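Side-chain contacts in N-alpha-acetyltransferase 35, NatC auxiliary subunit (Saccharomyces cerevisiae, PDB 6YGA), which serves as the auxiliary subunit of the heterotrimeric NatC complex, which acetylates the N-terminal methionine of proteins such as the L-A virus Gag protein: residues N493-A496 with I497-M500; N501-L504 with K505-A509; E511-D514 with Q515-K519; R521-M524 with D525-E529. One frame throughout, in Å; residues are numbered along the deposited sequence.

Interaction 1. Residues N493-A496 with I497-M500; sequences NINA and IHSM
The imidazole of H498 has the carbonyl oxygen of I494 over one of its faces and, at its edge and in its plane, OD1 of N495, 3.9 Å from ND1. The N495 amide is turned 43° from the ring, and the two side chains meet at a slant. All belong to the long alpha-helix 465-506, where residues four apart come to lie on the same side. I494 and H498 accordingly run side by side in the same direction. The CG2 branch of I494 faces the ring, touching CE1 at 3.6 Å. A beta-branched residue suits this place, because one branch meets the ring while the side chain also packs on Q532 of helix 511-564. I497, also buried, lies on A523 and M524 of that helix, where an apolar branched side chain fits the helix-helix interface. The backbone is held by i to i+4 bonds, among them H498 N to I494 O at 3.0 Å. S499, on the exposed side, turns its hydroxyl back onto the helix. With chi1 at 68°, its OG sits between backbone N and carbonyl carbon and donates to A496 O at 2.7 Å, the donor tilted 31° from the carbonyl plane.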
loop_
_atom_site.group_PDB
_atom_site.type_symbol
_atom_site.label_atom_id
_atom_site.label_comp_id
_atom_site.label_asym_id
_atom_site.label_seq_id
_atom_site.Cartn_x
_atom_site.Cartn_y
_atom_site.Cartn_z
ATOM N N ASN B 493 15.414 -23.350 -36.559
ATOM C CA ASN B 493 16.675 -23.884 -36.052
ATOM C C ASN B 493 16.575 -25.384 -35.806
ATOM O O ASN B 493 17.532 -26.125 -36.061
ATOM C CB ASN B 493 17.082 -23.156 -34.768
ATOM C CG ASN B 493 17.388 -21.686 -34.996
ATOM O OD1 ASN B 493 17.692 -21.269 -36.112
ATOM N ND2 ASN B 493 17.316 -20.895 -33.933
ATOM N N ILE B 494 15.425 -25.849 -35.306
ATOM C CA ILE B 494 15.228 -27.279 -35.089
ATOM C C ILE B 494 15.273 -28.028 -36.416
ATOM O O ILE B 494 15.920 -29.075 -36.530
ATOM C CB ILE B 494 13.906 -27.534 -34.337
ATOM C CG1 ILE B 494 13.991 -27.018 -32.896
ATOM C CG2 ILE B 494 13.554 -29.017 -34.351
ATOM C CD1 ILE B 494 12.705 -27.190 -32.101
ATOM N N ASN B 495 14.605 -27.496 -37.444
ATOM C CA ASN B 495 14.584 -28.172 -38.738
ATOM C C ASN B 495 15.958 -28.182 -39.395
ATOM O O ASN B 495 16.286 -29.127 -40.122
ATOM C CB ASN B 495 13.556 -27.518 -39.663
ATOM C CG ASN B 495 12.130 -27.896 -39.309
ATOM O OD1 ASN B 495 11.872 -28.998 -38.821
ATOM N ND2 ASN B 495 11.195 -26.984 -39.552
ATOM N N ALA B 496 16.772 -27.150 -39.155
ATOM C CA ALA B 496 18.126 -27.138 -39.701
ATOM C C ALA B 496 18.944 -28.303 -39.158
ATOM O O ALA B 496 19.706 -28.936 -39.899
ATOM C CB ALA B 496 18.807 -25.807 -39.389
ATOM N N ILE B 497 18.794 -28.603 -37.867
ATOM C CA ILE B 497 19.454 -29.771 -37.292
ATOM C C ILE B 497 18.876 -31.053 -37.879
ATOM O O ILE B 497 19.610 -32.007 -38.164
ATOM C CB ILE B 497 19.342 -29.743 -35.756
ATOM C CG1 ILE B 497 20.098 -28.541 -35.184
ATOM C CG2 ILE B 497 19.865 -31.041 -35.158
ATOM C CD1 ILE B 497 19.972 -28.393 -33.674
ATOM N N HIS B 498 17.555 -31.096 -38.077
ATOM C CA HIS B 498 16.936 -32.280 -38.669
ATOM C C HIS B 498 17.411 -32.499 -40.100
ATOM O O HIS B 498 17.607 -33.642 -40.528
ATOM C CB HIS B 498 15.412 -32.160 -38.633
ATOM C CG HIS B 498 14.808 -32.477 -37.300
ATOM N ND1 HIS B 498 13.626 -31.915 -36.867
ATOM C CD2 HIS B 498 15.215 -33.305 -36.310
ATOM C CE1 HIS B 498 13.336 -32.376 -35.663
ATOM N NE2 HIS B 498 14.284 -33.222 -35.303
ATOM N N SER B 499 17.593 -31.414 -40.858
ATOM C CA SER B 499 18.032 -31.546 -42.244
ATOM C C SER B 499 19.436 -32.133 -42.335
ATOM O O SER B 499 19.755 -32.828 -43.307
ATOM C CB SER B 499 17.973 -30.189 -42.945
ATOM O OG SER B 499 18.943 -29.303 -42.416
HETATM N N MSE B 500 20.282 -31.870 -41.342
HETATM C CA MSE B 500 21.622 -32.445 -41.309
HETATM C C MSE B 500 21.550 -33.962 -41.206
HETATM O O MSE B 500 22.314 -34.675 -41.855
HETATM C CB MSE B 500 22.434 -31.881 -40.141
HETATM C CG MSE B 500 22.993 -30.485 -40.372
HETATM SE SE MSE B 500 24.081 -29.860 -38.873
HETATM C CE MSE B 500 24.744 -28.197 -39.654
#

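Interaction 2. Residues N501-L504 with K505-A509; sequences NKKL and KKLKA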
loop_
_atom_site.group_PDB
_atom_site.type_symbol
_atom_site.label_atom_id
_atom_site.label_comp_id
_atom_site.label_asym_id
_atom_site.label_seq_id
_atom_site.Cartn_x
_atom_site.Cartn_y
_atom_site.Cartn_z
ATOM N N ASN B 501 20.618 -34.449 -40.384
ATOM C CA ASN B 501 20.443 -35.891 -40.246
ATOM C C ASN B 501 19.922 -36.508 -41.539
ATOM O O ASN B 501 20.333 -37.612 -41.915
ATOM C CB ASN B 501 19.503 -36.199 -39.084
ATOM C CG ASN B 501 19.389 -37.683 -38.806
ATOM O OD1 ASN B 501 20.309 -38.452 -39.090
ATOM N ND2 ASN B 501 18.256 -38.097 -38.252
ATOM N N LYS B 502 19.015 -35.812 -42.233
ATOM C CA LYS B 502 18.554 -36.297 -43.530
ATOM C C LYS B 502 19.694 -36.327 -44.540
ATOM O O LYS B 502 19.810 -37.270 -45.329
ATOM C CB LYS B 502 17.410 -35.426 -44.053
ATOM C CG LYS B 502 16.134 -35.459 -43.223
ATOM C CD LYS B 502 14.955 -34.946 -44.043
ATOM C CE LYS B 502 13.727 -34.691 -43.182
ATOM N NZ LYS B 502 13.896 -33.491 -42.315
ATOM N N LYS B 503 20.544 -35.297 -44.531
ATOM C CA LYS B 503 21.653 -35.241 -45.475
ATOM C C LYS B 503 22.702 -36.304 -45.174
ATOM O O LYS B 503 23.337 -36.824 -46.099
ATOM C CB LYS B 503 22.278 -33.845 -45.458
ATOM C CG LYS B 503 23.367 -33.625 -46.494
ATOM C CD LYS B 503 24.007 -32.258 -46.324
ATOM C CE LYS B 503 25.291 -32.148 -47.129
ATOM N NZ LYS B 503 26.097 -30.960 -46.730
ATOM N N LEU B 504 22.889 -36.644 -43.896
ATOM C CA LEU B 504 23.851 -37.683 -43.534
ATOM C C LEU B 504 23.456 -39.034 -44.118
ATOM O O LEU B 504 24.315 -39.783 -44.599
ATOM C CB LEU B 504 23.973 -37.779 -42.013
ATOM C CG LEU B 504 24.863 -36.754 -41.311
ATOM C CD1 LEU B 504 24.698 -36.858 -39.805
ATOM C CD2 LEU B 504 26.317 -36.960 -41.708
ATOM N N LYS B 505 22.163 -39.362 -44.079
ATOM C CA LYS B 505 21.709 -40.648 -44.599
ATOM C C LYS B 505 21.998 -40.776 -46.090
ATOM O O LYS B 505 22.319 -41.866 -46.577
ATOM C CB LYS B 505 20.217 -40.828 -44.321
ATOM C CG LYS B 505 19.842 -40.694 -42.851
ATOM C CD LYS B 505 18.365 -40.976 -42.620
ATOM C CE LYS B 505 18.005 -40.859 -41.147
ATOM N NZ LYS B 505 16.588 -41.234 -40.887
ATOM N N LYS B 506 21.892 -39.671 -46.832
ATOM C CA LYS B 506 22.191 -39.708 -48.260
ATOM C C LYS B 506 23.682 -39.880 -48.517
ATOM O O LYS B 506 24.072 -40.483 -49.524
ATOM C CB LYS B 506 21.689 -38.433 -48.940
ATOM C CG LYS B 506 20.285 -38.011 -48.539
ATOM C CD LYS B 506 20.022 -36.562 -48.930
ATOM C CE LYS B 506 18.645 -36.095 -48.483
ATOM N NZ LYS B 506 18.452 -34.639 -48.736
ATOM N N LEU B 507 24.524 -39.372 -47.621
ATOM C CA LEU B 507 25.963 -39.357 -47.847
ATOM C C LEU B 507 26.581 -40.726 -47.599
ATOM O O LEU B 507 26.266 -41.403 -46.616
ATOM C CB LEU B 507 26.633 -38.324 -46.941
ATOM C CG LEU B 507 26.519 -36.848 -47.324
ATOM C CD1 LEU B 507 27.217 -35.975 -46.296
ATOM C CD2 LEU B 507 27.101 -36.607 -48.708
ATOM N N LYS B 508 27.471 -41.126 -48.502
ATOM C CA LYS B 508 28.316 -42.281 -48.269
ATOM C C LYS B 508 29.512 -41.889 -47.407
ATOM O O LYS B 508 29.747 -40.714 -47.109
ATOM C CB LYS B 508 28.786 -42.878 -49.593
ATOM C CG LYS B 508 27.756 -43.759 -50.278
ATOM C CD LYS B 508 27.376 -44.947 -49.408
ATOM C CE LYS B 508 26.664 -46.026 -50.213
ATOM N NZ LYS B 508 27.540 -46.630 -51.258
ATOM N N ALA B 509 30.282 -42.898 -47.011
ATOM C CA ALA B 509 31.442 -42.672 -46.161
ATOM C C ALA B 509 32.494 -41.853 -46.896
ATOM O O ALA B 509 32.928 -42.211 -47.995
ATOM C CB ALA B 509 32.028 -44.009 -45.711
#
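The packing of N501 against K505 is a van der Waals contact of the lysine chain, which runs back along the helix, with the amide, CE to OD1 3.9 Å. N501 turns its amide toward this chain by placing CG anti to the backbone N (chi1 -174°). K505 also lays CG on the carbonyl oxygen of N501, at 3.3 Å, and K506 treats K502 in the same way, its CG 3.3 Å from K502 O. Long flexible lysines suit this exposed surface: their methylenes cover the backbone while the ammonium ends extend beyond it. L507 sets its branch over the last turn, with CG 3.4 Å from K503 O.

The backbone hydrogen bonds are all weak here, as befits a helix that is ending. K503 O accepts from K506 N and, at 3.2 Å, from L507 N, whose N-H also reaches L504 O at 3.1 Å. L507 is the first residue to leave helical backbone angles, and this sharing of its N-H marks the change from helix to connecting loop.

N501-K506 form the last turns of helix 465-506, and L507-A509 begin the loop. On the inner side K503, L504 and L507 pack on L516 of helix 511-564, and N501 lies against Y520.

Interaction 3. Residues E511-D514 with Q515-K519; sequences EKKD and QLRLK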
loop_
_atom_site.group_PDB
_atom_site.type_symbol
_atom_site.label_atom_id
_atom_site.label_comp_id
_atom_site.label_asym_id
_atom_site.label_seq_id
_atom_site.Cartn_x
_atom_site.Cartn_y
_atom_site.Cartn_z
ATOM N N GLU B 511 35.320 -38.046 -46.225
ATOM C CA GLU B 511 35.831 -37.049 -45.294
ATOM C C GLU B 511 34.840 -35.911 -45.089
ATOM O O GLU B 511 34.767 -35.347 -43.991
ATOM C CB GLU B 511 37.179 -36.512 -45.773
ATOM C CG GLU B 511 37.861 -35.581 -44.775
ATOM C CD GLU B 511 38.012 -36.199 -43.392
ATOM O OE1 GLU B 511 38.203 -37.431 -43.295
ATOM O OE2 GLU B 511 37.937 -35.447 -42.398
ATOM N N LYS B 512 34.060 -35.566 -46.117
ATOM C CA LYS B 512 33.050 -34.528 -45.948
ATOM C C LYS B 512 31.913 -34.997 -45.050
ATOM O O LYS B 512 31.315 -34.184 -44.336
ATOM C CB LYS B 512 32.514 -34.088 -47.310
ATOM C CG LYS B 512 33.582 -33.527 -48.237
ATOM C CD LYS B 512 32.966 -32.915 -49.481
ATOM C CE LYS B 512 34.030 -32.310 -50.380
ATOM N NZ LYS B 512 33.443 -31.589 -51.543
ATOM N N LYS B 513 31.604 -36.297 -45.067
ATOM C CA LYS B 513 30.581 -36.817 -44.166
ATOM C C LYS B 513 31.028 -36.734 -42.714
ATOM O O LYS B 513 30.195 -36.531 -41.822
ATOM C CB LYS B 513 30.226 -38.259 -44.532
ATOM C CG LYS B 513 29.169 -38.875 -43.626
ATOM C CD LYS B 513 28.717 -40.239 -44.115
ATOM C CE LYS B 513 27.593 -40.774 -43.244
ATOM N NZ LYS B 513 27.099 -42.098 -43.708
ATOM N N ASP B 514 32.331 -36.883 -42.459
ATOM C CA ASP B 514 32.848 -36.696 -41.107
ATOM C C ASP B 514 32.595 -35.275 -40.616
ATOM O O ASP B 514 32.244 -35.068 -39.448
ATOM C CB ASP B 514 34.343 -37.015 -41.063
ATOM C CG ASP B 514 34.644 -38.460 -41.416
ATOM O OD1 ASP B 514 33.688 -39.240 -41.599
ATOM O OD2 ASP B 514 35.838 -38.815 -41.512
ATOM N N GLN B 515 32.769 -34.285 -41.495
ATOM C CA GLN B 515 32.493 -32.899 -41.128
ATOM C C GLN B 515 31.027 -32.717 -40.753
ATOM O O GLN B 515 30.706 -32.125 -39.716
ATOM C CB GLN B 515 32.864 -31.967 -42.284
ATOM C CG GLN B 515 34.137 -32.349 -43.029
ATOM C CD GLN B 515 35.394 -32.082 -42.226
ATOM O OE1 GLN B 515 35.363 -31.380 -41.215
ATOM N NE2 GLN B 515 36.513 -32.642 -42.676
ATOM N N LEU B 516 30.122 -33.227 -41.592
ATOM C CA LEU B 516 28.694 -33.071 -41.335
ATOM C C LEU B 516 28.276 -33.802 -40.067
ATOM O O LEU B 516 27.458 -33.293 -39.292
ATOM C CB LEU B 516 27.889 -33.571 -42.536
ATOM C CG LEU B 516 26.382 -33.321 -42.479
ATOM C CD1 LEU B 516 26.096 -31.830 -42.401
ATOM C CD2 LEU B 516 25.690 -33.942 -43.679
ATOM N N ARG B 517 28.824 -34.999 -39.835
ATOM C CA ARG B 517 28.543 -35.707 -38.592
ATOM C C ARG B 517 29.095 -34.952 -37.391
ATOM O O ARG B 517 28.500 -34.983 -36.308
ATOM C CB ARG B 517 29.120 -37.121 -38.646
ATOM C CG ARG B 517 28.704 -38.009 -37.486
ATOM C CD ARG B 517 29.396 -39.361 -37.528
ATOM N NE ARG B 517 29.103 -40.090 -38.758
ATOM C CZ ARG B 517 28.076 -40.918 -38.911
ATOM N NH1 ARG B 517 27.233 -41.125 -37.909
ATOM N NH2 ARG B 517 27.888 -41.542 -40.066
ATOM N N LEU B 518 30.223 -34.258 -37.566
ATOM C CA LEU B 518 30.791 -33.472 -36.476
ATOM C C LEU B 518 29.916 -32.265 -36.161
ATOM O O LEU B 518 29.638 -31.976 -34.991
ATOM C CB LEU B 518 32.212 -33.032 -36.830
ATOM C CG LEU B 518 33.126 -32.604 -35.681
ATOM C CD1 LEU B 518 33.437 -33.791 -34.781
ATOM C CD2 LEU B 518 34.410 -31.982 -36.212
ATOM N N LYS B 519 29.484 -31.537 -37.196
ATOM C CA LYS B 519 28.574 -30.415 -36.982
ATOM C C LYS B 519 27.260 -30.882 -36.370
ATOM O O LYS B 519 26.711 -30.227 -35.477
ATOM C CB LYS B 519 28.301 -29.694 -38.303
ATOM C CG LYS B 519 29.530 -29.251 -39.072
ATOM C CD LYS B 519 29.144 -28.882 -40.498
ATOM C CE LYS B 519 30.317 -28.310 -41.273
ATOM N NZ LYS B 519 29.926 -27.968 -42.670
#
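Among the polar side chains, E511 and Q515 meet at a slant, with OE2 of E511 3.2 Å from NE2 of Q515. The angle is too poor for a hydrogen bond, and the carboxylate and amide planes stand 71° apart. Both chains bend at chi2, 54° in E511 and -72° in Q515, which folds their ends back toward one another at the exposed start of the helix.

Two cationic side chains, K513 and R517, also cross. CE of K513 lies 3.3 Å from NH2 of R517, while the like charges, NZ and NH2, are 3.8 Å apart. Such closeness should cost some energy, but K513 NZ has a partner, donating a hydrogen bond to L507 O. A lysine suits this place because its extended chain can span from one helix to the end of the other.

Backbone bonds of the i to i+4 kind run through these first turns, L516 N to K512 O at 3.1 Å and R517 N to K513 O at 2.9 Å; the bond from Q515 N to E511 O is weak.

The segments open helix 511-564 just after the loop. L516, buried and apolar, packs on M500 of helix 465-506, and K513 lies on L504, joining the two helices at their turn.

Interaction 4. Residues R521-M524 with D525-E529; sequences RFAM and DNEME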
loop_
_atom_site.group_PDB
_atom_site.type_symbol
_atom_site.label_atom_id
_atom_site.label_comp_id
_atom_site.label_asym_id
_atom_site.label_seq_id
_atom_site.Cartn_x
_atom_site.Cartn_y
_atom_site.Cartn_z
ATOM N N ARG B 521 26.561 -33.640 -34.554
ATOM C CA ARG B 521 26.647 -34.145 -33.187
ATOM C C ARG B 521 26.755 -33.004 -32.182
ATOM O O ARG B 521 26.146 -33.059 -31.107
ATOM C CB ARG B 521 27.834 -35.096 -33.047
ATOM C CG ARG B 521 27.892 -35.786 -31.695
ATOM C CD ARG B 521 29.215 -36.490 -31.466
ATOM N NE ARG B 521 29.137 -37.390 -30.321
ATOM C CZ ARG B 521 28.711 -38.645 -30.399
ATOM N NH1 ARG B 521 28.336 -39.137 -31.571
ATOM N NH2 ARG B 521 28.663 -39.406 -29.314
ATOM N N PHE B 522 27.527 -31.966 -32.511
ATOM C CA PHE B 522 27.635 -30.816 -31.620
ATOM C C PHE B 522 26.283 -30.145 -31.421
ATOM O O PHE B 522 25.923 -29.779 -30.297
ATOM C CB PHE B 522 28.656 -29.818 -32.171
ATOM C CG PHE B 522 28.626 -28.477 -31.487
ATOM C CD1 PHE B 522 29.319 -28.270 -30.304
ATOM C CD2 PHE B 522 27.908 -27.422 -32.032
ATOM C CE1 PHE B 522 29.291 -27.036 -29.674
ATOM C CE2 PHE B 522 27.875 -26.188 -31.407
ATOM C CZ PHE B 522 28.568 -25.994 -30.228
ATOM N N ALA B 523 25.519 -29.975 -32.503
ATOM C CA ALA B 523 24.214 -29.335 -32.390
ATOM C C ALA B 523 23.290 -30.130 -31.477
ATOM O O ALA B 523 22.606 -29.562 -30.618
ATOM C CB ALA B 523 23.592 -29.168 -33.777
HETATM N N MSE B 524 23.260 -31.447 -31.646
HETATM C CA MSE B 524 22.420 -32.303 -30.820
HETATM C C MSE B 524 22.847 -32.264 -29.359
HETATM O O MSE B 524 22.011 -32.272 -28.458
HETATM C CB MSE B 524 22.457 -33.743 -31.335
HETATM C CG MSE B 524 21.854 -33.917 -32.716
HETATM SE SE MSE B 524 19.913 -33.741 -32.705
HETATM C CE MSE B 524 19.450 -35.529 -32.082
ATOM N N ASP B 525 24.161 -32.215 -29.131
ATOM C CA ASP B 525 24.678 -32.248 -27.768
ATOM C C ASP B 525 24.587 -30.893 -27.072
ATOM O O ASP B 525 24.489 -30.844 -25.841
ATOM C CB ASP B 525 26.129 -32.734 -27.766
ATOM C CG ASP B 525 26.258 -34.199 -28.139
ATOM O OD1 ASP B 525 25.264 -34.943 -28.004
ATOM O OD2 ASP B 525 27.360 -34.607 -28.561
ATOM N N ASN B 526 24.613 -29.793 -27.826
ATOM C CA ASN B 526 24.719 -28.463 -27.242
ATOM C C ASN B 526 23.526 -27.553 -27.501
ATOM O O ASN B 526 23.376 -26.556 -26.785
ATOM C CB ASN B 526 25.986 -27.756 -27.752
ATOM C CG ASN B 526 27.264 -28.379 -27.218
ATOM O OD1 ASN B 526 27.629 -29.497 -27.587
ATOM N ND2 ASN B 526 27.959 -27.649 -26.354
ATOM N N GLU B 527 22.677 -27.854 -28.485
ATOM C CA GLU B 527 21.647 -26.900 -28.883
ATOM C C GLU B 527 20.239 -27.488 -28.920
ATOM O O GLU B 527 19.269 -26.793 -28.600
ATOM C CB GLU B 527 21.986 -26.309 -30.253
ATOM C CG GLU B 527 23.205 -25.405 -30.244
ATOM C CD GLU B 527 23.523 -24.844 -31.613
ATOM O OE1 GLU B 527 22.946 -25.337 -32.606
ATOM O OE2 GLU B 527 24.347 -23.910 -31.696
HETATM N N MSE B 528 20.110 -28.754 -29.308
HETATM C CA MSE B 528 18.796 -29.345 -29.558
HETATM C C MSE B 528 17.893 -29.381 -28.327
HETATM O O MSE B 528 16.723 -29.008 -28.402
HETATM C CB MSE B 528 18.946 -30.762 -30.112
HETATM C CG MSE B 528 17.627 -31.393 -30.536
HETATM SE SE MSE B 528 16.654 -30.342 -31.868
HETATM C CE MSE B 528 16.386 -31.747 -33.194
ATOM N N GLU B 529 18.441 -29.832 -27.196
ATOM C CA GLU B 529 17.632 -29.965 -25.990
ATOM C C GLU B 529 17.057 -28.621 -25.556
ATOM O O GLU B 529 15.890 -28.537 -25.153
ATOM C CB GLU B 529 18.466 -30.588 -24.871
ATOM C CG GLU B 529 17.710 -30.819 -23.573
ATOM C CD GLU B 529 18.562 -31.507 -22.524
ATOM O OE1 GLU B 529 19.685 -31.944 -22.855
ATOM O OE2 GLU B 529 18.107 -31.611 -21.365
HETATM O O HOH W 1 21.301 -30.470 -26.483
#
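The carbonyl oxygen of A523 is gripped by two main-chain donors, E527 N at 2.7 Å and M528 N at 2.9 Å, which approach from opposite faces of its plane, with a weak third bond from N526 N. An i to i+5 bond beside an i to i+4 bond is the signature of a wider pi-type turn, here at 525-528 of helix 511-564. A water takes up the next peptide: it donates to M524 O and accepts from E529 N at 3.0 Å, bridging where the direct bond is missing.

Side chains line up along this turn. CB of N526 lies over one face of the F522 ring, 4.1 Å from its centroid and 19° off the normal, a CH-pi contact; the pi face of an aromatic ring suits a C-H donor such as CB. F522 carries its ring there with CG anti to the backbone N (chi1 168°). R521 and D525 form a long salt bridge, NE to OD2 3.7 Å, in which the carboxylate oxygen lies well out of the guanidinium plane. On the side facing helix 465-506, the selenomethionines M524 and M528 run alongside each other, SE of M524 3.9 Å from CG of M528. A523, buried and with only a methyl group, is consistent with close approach of the two helices.

The chemistry implies that the widened turn keeps its peptides bonded at A523 and M524 by sharing one carbonyl and recruiting a water, while R521 and D525 attract mainly through charge.

Overall arrangement
From the N terminus, interactions 1 and 2 follow each other along the end of helix 465-506, and interactions 3 and 4 follow along the start of helix 511-564. Each is local, joining consecutive residues of a helix or its end, and closes no long loop, so none nest or cross. The loop that begins within interaction 2 reverses the chain, and the two helices pair as an antiparallel hairpin within the TPR-related family region. Interaction 2 meets interaction 3 near the loop. Interaction 1 also touches interaction 3, through M500 and L516, and farther down the hairpin meets interaction 4, where NE2 of H498 lies 3.3 Å from CE of M528; interactions 2 and 4 do not touch.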